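Local coordinates for cell wall surface anchor family protein (PDB 3TVY) that forms the adhesive tip of the group B streptococcal pilus, this piece being its metal-binding von Willebrand factor A-type domain, which probably engages host surfaces, at residues A[12-17]-A[55-60]; A[321-326]-A[363-368]. All coordinates share one frame; numbering follows the deposited sequence.

Contact 1: residues A[12-17]-A[55-60]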
loop_
_atom_site.group_PDB
_atom_site.type_symbol
_atom_site.label_atom_id
_atom_site.label_comp_id
_atom_site.label_asym_id
_atom_site.label_seq_id
_atom_site.Cartn_x
_atom_site.Cartn_y
_atom_site.Cartn_z
ATOM N N ASP A 12 -21.384 6.459 10.553
ATOM C CA ASP A 12 -20.626 6.869 9.393
ATOM C C ASP A 12 -19.594 5.774 9.142
ATOM O O ASP A 12 -18.744 5.530 9.999
ATOM C CB ASP A 12 -19.928 8.191 9.670
ATOM C CG ASP A 12 -20.850 9.404 9.481
ATOM O OD1 ASP A 12 -21.930 9.297 8.850
ATOM O OD2 ASP A 12 -20.485 10.475 9.968
ATOM N N VAL A 13 -19.675 5.109 7.983
ATOM C CA VAL A 13 -18.848 3.907 7.720
ATOM C C VAL A 13 -18.006 4.123 6.450
ATOM O O VAL A 13 -18.547 4.452 5.377
ATOM C CB VAL A 13 -19.732 2.612 7.549
ATOM C CG1 VAL A 13 -18.895 1.373 7.333
ATOM C CG2 VAL A 13 -20.657 2.399 8.744
ATOM N N VAL A 14 -16.686 3.946 6.560
ATOM C CA VAL A 14 -15.851 3.847 5.377
ATOM C C VAL A 14 -15.504 2.351 5.156
ATOM O O VAL A 14 -14.961 1.701 6.068
ATOM C CB VAL A 14 -14.551 4.671 5.533
ATOM C CG1 VAL A 14 -13.636 4.465 4.338
ATOM C CG2 VAL A 14 -14.863 6.178 5.705
ATOM N N VAL A 15 -15.831 1.819 3.971
ATOM C CA VAL A 15 -15.282 0.510 3.512
ATOM C C VAL A 15 -13.975 0.747 2.680
ATOM O O VAL A 15 -13.966 1.504 1.703
ATOM C CB VAL A 15 -16.302 -0.327 2.676
ATOM C CG1 VAL A 15 -15.697 -1.685 2.307
ATOM C CG2 VAL A 15 -17.602 -0.582 3.448
ATOM N N LEU A 16 -12.878 0.112 3.108
ATOM C CA LEU A 16 -11.604 0.124 2.408
ATOM C C LEU A 16 -11.472 -1.240 1.728
ATOM O O LEU A 16 -11.556 -2.259 2.405
ATOM C CB LEU A 16 -10.428 0.243 3.411
ATOM C CG LEU A 16 -9.752 1.525 3.843
ATOM C CD1 LEU A 16 -8.453 1.178 4.677
ATOM C CD2 LEU A 16 -9.394 2.282 2.613
ATOM N N LEU A 17 -11.215 -1.250 0.417
ATOM C CA LEU A 17 -11.207 -2.485 -0.338
ATOM C C LEU A 17 -9.925 -2.665 -1.165
ATOM O O LEU A 17 -9.638 -1.877 -2.034
ATOM C CB LEU A 17 -12.449 -2.556 -1.250
ATOM C CG LEU A 17 -12.528 -3.789 -2.161
ATOM C CD1 LEU A 17 -12.670 -5.080 -1.325
ATOM C CD2 LEU A 17 -13.719 -3.672 -3.090
ATOM N N ARG A 55 -24.538 6.721 7.044
ATOM C CA ARG A 55 -23.860 7.073 5.793
ATOM C C ARG A 55 -22.696 6.121 5.472
ATOM O O ARG A 55 -22.116 5.493 6.374
ATOM C CB ARG A 55 -23.369 8.513 5.843
ATOM C CG ARG A 55 -24.454 9.516 6.153
ATOM C CD ARG A 55 -23.957 10.928 5.950
ATOM N NE ARG A 55 -22.932 11.286 6.943
ATOM C CZ ARG A 55 -22.205 12.387 6.885
ATOM N NH1 ARG A 55 -22.403 13.258 5.898
ATOM N NH2 ARG A 55 -21.289 12.639 7.819
ATOM N N VAL A 56 -22.365 6.010 4.184
ATOM C CA VAL A 56 -21.281 5.111 3.738
ATOM C C VAL A 56 -20.364 5.788 2.722
ATOM O O VAL A 56 -20.776 6.717 2.012
ATOM C CB VAL A 56 -21.816 3.723 3.177
ATOM C CG1 VAL A 56 -22.454 2.882 4.274
ATOM C CG2 VAL A 56 -22.799 3.920 2.015
ATOM N N ALA A 57 -19.116 5.338 2.691
ATOM C CA ALA A 57 -18.137 5.766 1.712
ATOM C C ALA A 57 -17.262 4.560 1.362
ATOM O O ALA A 57 -17.125 3.622 2.152
ATOM C CB ALA A 57 -17.293 6.890 2.231
ATOM N N LEU A 58 -16.647 4.614 0.188
ATOM C CA LEU A 58 -15.893 3.466 -0.325
ATOM C C LEU A 58 -14.532 3.912 -0.845
ATOM O O LEU A 58 -14.449 4.819 -1.641
ATOM C CB LEU A 58 -16.699 2.753 -1.426
ATOM C CG LEU A 58 -16.017 1.701 -2.317
ATOM C CD1 LEU A 58 -15.646 0.468 -1.586
ATOM C CD2 LEU A 58 -16.832 1.386 -3.571
ATOM N N VAL A 59 -13.478 3.282 -0.335
ATOM C CA VAL A 59 -12.132 3.520 -0.793
ATOM C C VAL A 59 -11.575 2.210 -1.316
ATOM O O VAL A 59 -11.300 1.309 -0.545
ATOM C CB VAL A 59 -11.198 4.032 0.362
ATOM C CG1 VAL A 59 -9.799 4.300 -0.171
ATOM C CG2 VAL A 59 -11.764 5.323 1.004
ATOM N N THR A 60 -11.423 2.105 -2.624
ATOM C CA THR A 60 -10.703 0.997 -3.237
ATOM C C THR A 60 -9.255 1.371 -3.501
ATOM O O THR A 60 -8.965 2.470 -3.994
ATOM C CB THR A 60 -11.365 0.567 -4.549
ATOM O OG1 THR A 60 -12.710 0.136 -4.290
ATOM C CG2 THR A 60 -10.609 -0.551 -5.156
#
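The guanidinium of Arg55 meets the carboxylate of Asp12 with its edge, NE and NH2 each taking one oxygen. Arg55 NE lies 2.9 Å from Asp12 OD1, on the syn side but well out of the carboxylate plane, while its NH2 reaches Asp12 OD2 at 3.2 Å from above that plane. Both oxygens stay close to the guanidinium plane, yet the two groups are twisted 47° apart. A bend at chi3 (-68°) turns the arginine head back to its neighbour. Asp12 OD2 is also held by Arg164 and Ser160, and Arg55 NH2 by the carbonyl of Gln159. From here 12-17 and 55-60 run parallel in the central sheet of the von Willebrand factor A fold, 55-61 being an outermost strand. Five backbone bonds join them, the straightest from Val59 N to Val15 O (2.7 Å, 177°). Val14, Leu16, Ala57 and Val59 share one face, where Val14 and Leu16 pack on helix 145-159; Val13, Val15 and Val56 on the other meet helix 33-49. On the first of these faces Leu16 lies alongside Val59, its CD2 pressed tightly against Val59 CB at 3.4 Å, and Val14 CG1 touches Val59 CG2 at 3.9 Å.

Contact 2: residues A[321-326]-A[363-368]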
loop_
_atom_site.group_PDB
_atom_site.type_symbol
_atom_site.label_atom_id
_atom_site.label_comp_id
_atom_site.label_asym_id
_atom_site.label_seq_id
_atom_site.Cartn_x
_atom_site.Cartn_y
_atom_site.Cartn_z
ATOM N N PHE A 321 -12.384 -2.660 11.692
ATOM C CA PHE A 321 -12.405 -4.109 11.557
ATOM C C PHE A 321 -11.654 -4.473 10.305
ATOM O O PHE A 321 -11.766 -3.784 9.300
ATOM C CB PHE A 321 -13.859 -4.597 11.460
ATOM C CG PHE A 321 -14.722 -4.208 12.648
ATOM C CD1 PHE A 321 -14.572 -4.859 13.883
ATOM C CD2 PHE A 321 -15.689 -3.218 12.525
ATOM C CE1 PHE A 321 -15.375 -4.539 14.995
ATOM C CE2 PHE A 321 -16.518 -2.876 13.638
ATOM C CZ PHE A 321 -16.354 -3.539 14.869
ATOM N N THR A 322 -10.896 -5.556 10.349
ATOM C CA THR A 322 -10.095 -5.964 9.196
ATOM C C THR A 322 -10.349 -7.427 8.877
ATOM O O THR A 322 -10.194 -8.269 9.745
ATOM C CB THR A 322 -8.568 -5.780 9.505
ATOM O OG1 THR A 322 -8.342 -4.439 9.928
ATOM C CG2 THR A 322 -7.704 -6.057 8.263
ATOM N N VAL A 323 -10.756 -7.721 7.646
ATOM C CA VAL A 323 -10.928 -9.111 7.227
ATOM C C VAL A 323 -9.829 -9.412 6.194
ATOM O O VAL A 323 -9.811 -8.839 5.111
ATOM C CB VAL A 323 -12.382 -9.414 6.689
ATOM C CG1 VAL A 323 -12.451 -10.821 6.047
ATOM C CG2 VAL A 323 -13.439 -9.246 7.837
ATOM N N GLY A 324 -8.895 -10.284 6.564
ATOM C CA GLY A 324 -7.842 -10.723 5.640
ATOM C C GLY A 324 -8.307 -11.921 4.818
ATOM O O GLY A 324 -9.133 -12.751 5.290
ATOM N N ILE A 325 -7.787 -12.012 3.593
ATOM C CA ILE A 325 -8.086 -13.139 2.721
ATOM C C ILE A 325 -6.831 -13.974 2.407
ATOM O O ILE A 325 -6.030 -13.598 1.527
ATOM C CB ILE A 325 -8.773 -12.715 1.401
ATOM C CG1 ILE A 325 -9.850 -11.644 1.646
ATOM C CG2 ILE A 325 -9.358 -13.969 0.716
ATOM C CD1 ILE A 325 -10.264 -10.865 0.380
ATOM N N GLY A 326 -6.692 -15.101 3.110
ATOM C CA GLY A 326 -5.542 -15.990 2.973
ATOM C C GLY A 326 -4.220 -15.276 3.250
ATOM O O GLY A 326 -3.210 -15.541 2.598
ATOM N N ASP A 363 -19.490 -13.201 5.965
ATOM C CA ASP A 363 -19.922 -13.599 7.298
ATOM C C ASP A 363 -19.070 -12.938 8.365
ATOM O O ASP A 363 -19.538 -12.751 9.464
ATOM C CB ASP A 363 -19.829 -15.111 7.538
ATOM C CG ASP A 363 -20.795 -15.895 6.720
ATOM O OD1 ASP A 363 -21.886 -15.392 6.390
ATOM O OD2 ASP A 363 -20.449 -17.043 6.417
ATOM N N GLU A 364 -17.809 -12.650 8.050
ATOM C CA GLU A 364 -16.898 -12.064 9.037
ATOM C C GLU A 364 -17.162 -10.580 9.157
ATOM O O GLU A 364 -17.114 -10.040 10.259
ATOM C CB GLU A 364 -15.426 -12.339 8.688
ATOM C CG GLU A 364 -15.099 -13.836 8.622
ATOM C CD GLU A 364 -15.191 -14.585 9.959
ATOM O OE1 GLU A 364 -15.462 -14.011 11.039
ATOM O OE2 GLU A 364 -14.964 -15.793 9.917
ATOM N N LEU A 365 -17.417 -9.931 8.018
ATOM C CA LEU A 365 -17.914 -8.542 7.997
ATOM C C LEU A 365 -19.242 -8.399 8.809
ATOM O O LEU A 365 -19.419 -7.471 9.622
ATOM C CB LEU A 365 -18.110 -8.082 6.539
ATOM C CG LEU A 365 -16.840 -7.891 5.681
ATOM C CD1 LEU A 365 -17.208 -7.511 4.240
ATOM C CD2 LEU A 365 -15.852 -6.852 6.282
ATOM N N ASN A 366 -20.158 -9.336 8.593
ATOM C CA ASN A 366 -21.440 -9.292 9.264
ATOM C C ASN A 366 -21.274 -9.464 10.774
ATOM O O ASN A 366 -21.852 -8.704 11.569
ATOM C CB ASN A 366 -22.360 -10.347 8.691
ATOM C CG ASN A 366 -23.808 -10.097 9.058
ATOM O OD1 ASN A 366 -24.191 -8.953 9.328
ATOM N ND2 ASN A 366 -24.621 -11.149 9.049
ATOM N N LYS A 367 -20.464 -10.448 11.159
ATOM C CA LYS A 367 -20.146 -10.708 12.549
ATOM C C LYS A 367 -19.672 -9.450 13.250
ATOM O O LYS A 367 -20.127 -9.162 14.366
ATOM C CB LYS A 367 -19.076 -11.788 12.646
ATOM C CG LYS A 367 -18.643 -12.121 14.059
ATOM C CD LYS A 367 -17.343 -12.941 14.044
ATOM C CE LYS A 367 -16.176 -12.120 13.443
ATOM N NZ LYS A 367 -14.923 -12.931 13.506
ATOM N N TYR A 368 -18.755 -8.721 12.601
ATOM C CA TYR A 368 -18.227 -7.452 13.137
ATOM C C TYR A 368 -19.254 -6.328 13.166
ATOM O O TYR A 368 -19.319 -5.589 14.140
ATOM C CB TYR A 368 -16.974 -6.971 12.372
ATOM C CG TYR A 368 -15.701 -7.738 12.725
ATOM C CD1 TYR A 368 -15.380 -8.031 14.051
ATOM C CD2 TYR A 368 -14.822 -8.163 11.730
ATOM C CE1 TYR A 368 -14.218 -8.738 14.373
ATOM C CE2 TYR A 368 -13.654 -8.858 12.042
ATOM C CZ TYR A 368 -13.358 -9.135 13.359
ATOM O OH TYR A 368 -12.213 -9.822 13.688
#
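This is apolar strand-on-helix packing in the parallel alpha/beta sheet of the von Willebrand factor A fold: helix 361-370 lies along one face of strand 319-325, nearly antiparallel to it; the axes of 321-325 and 363-368 come within 8.9 Å. No hydrogen bond links 321-326 to 363-368; side chains do the work. The rings of Phe321 and Tyr368 are near parallel, planes 19° apart, but slid so far that they barely overlap. What sits over the face of Phe321 is instead Tyr368 CB, 3.7 Å from the ring centroid in a CH-pi contact, while Phe321 CD1 rides over the face of the tyrosine ring, 3.3 Å from Tyr368 CD1. On the other face of that tyrosine ring, Lys367 CE lies above the centre, and Lys367 NZ goes on to a salt bridge with Glu364 OE1 at 2.7 Å. The hydroxyl of Tyr368 is hydrogen-bonded to Thr353 of the neighbouring strand 352-355 and to the carbonyl of Glu350. Further along, Val323 turns one methyl against the helix side chains: CG2, anti to the carbonyl carbon, lies near the edge of the Tyr368 ring, 3.8 Å from Glu364 CB and 3.7 Å from Leu365 CD2.

In the fold
Contacts 1 and 2 both involve the same five-stranded parallel sheet, with centres 14 Å apart and nearest atoms about 6 Å apart. Strand 165-172 runs between 11-18 and 319-325, bonded to both. Its Phe169 bridges the two, packing on Val13 of contact 1 and on Phe321, Leu365 and Tyr368 of contact 2. Along the chain contact 1 closes before contact 2 opens: the first joins two early strands, the second lays the C-terminal helix 361-370 on a late strand. Helix 33-49 reaches both, touching Val13 and Leu365. Both contacts lie near the magnesium site of Ser20, Ser22 and Asp173; the side chains of Leu17 and Thr322 lie about 10 and 12 Å from the ion.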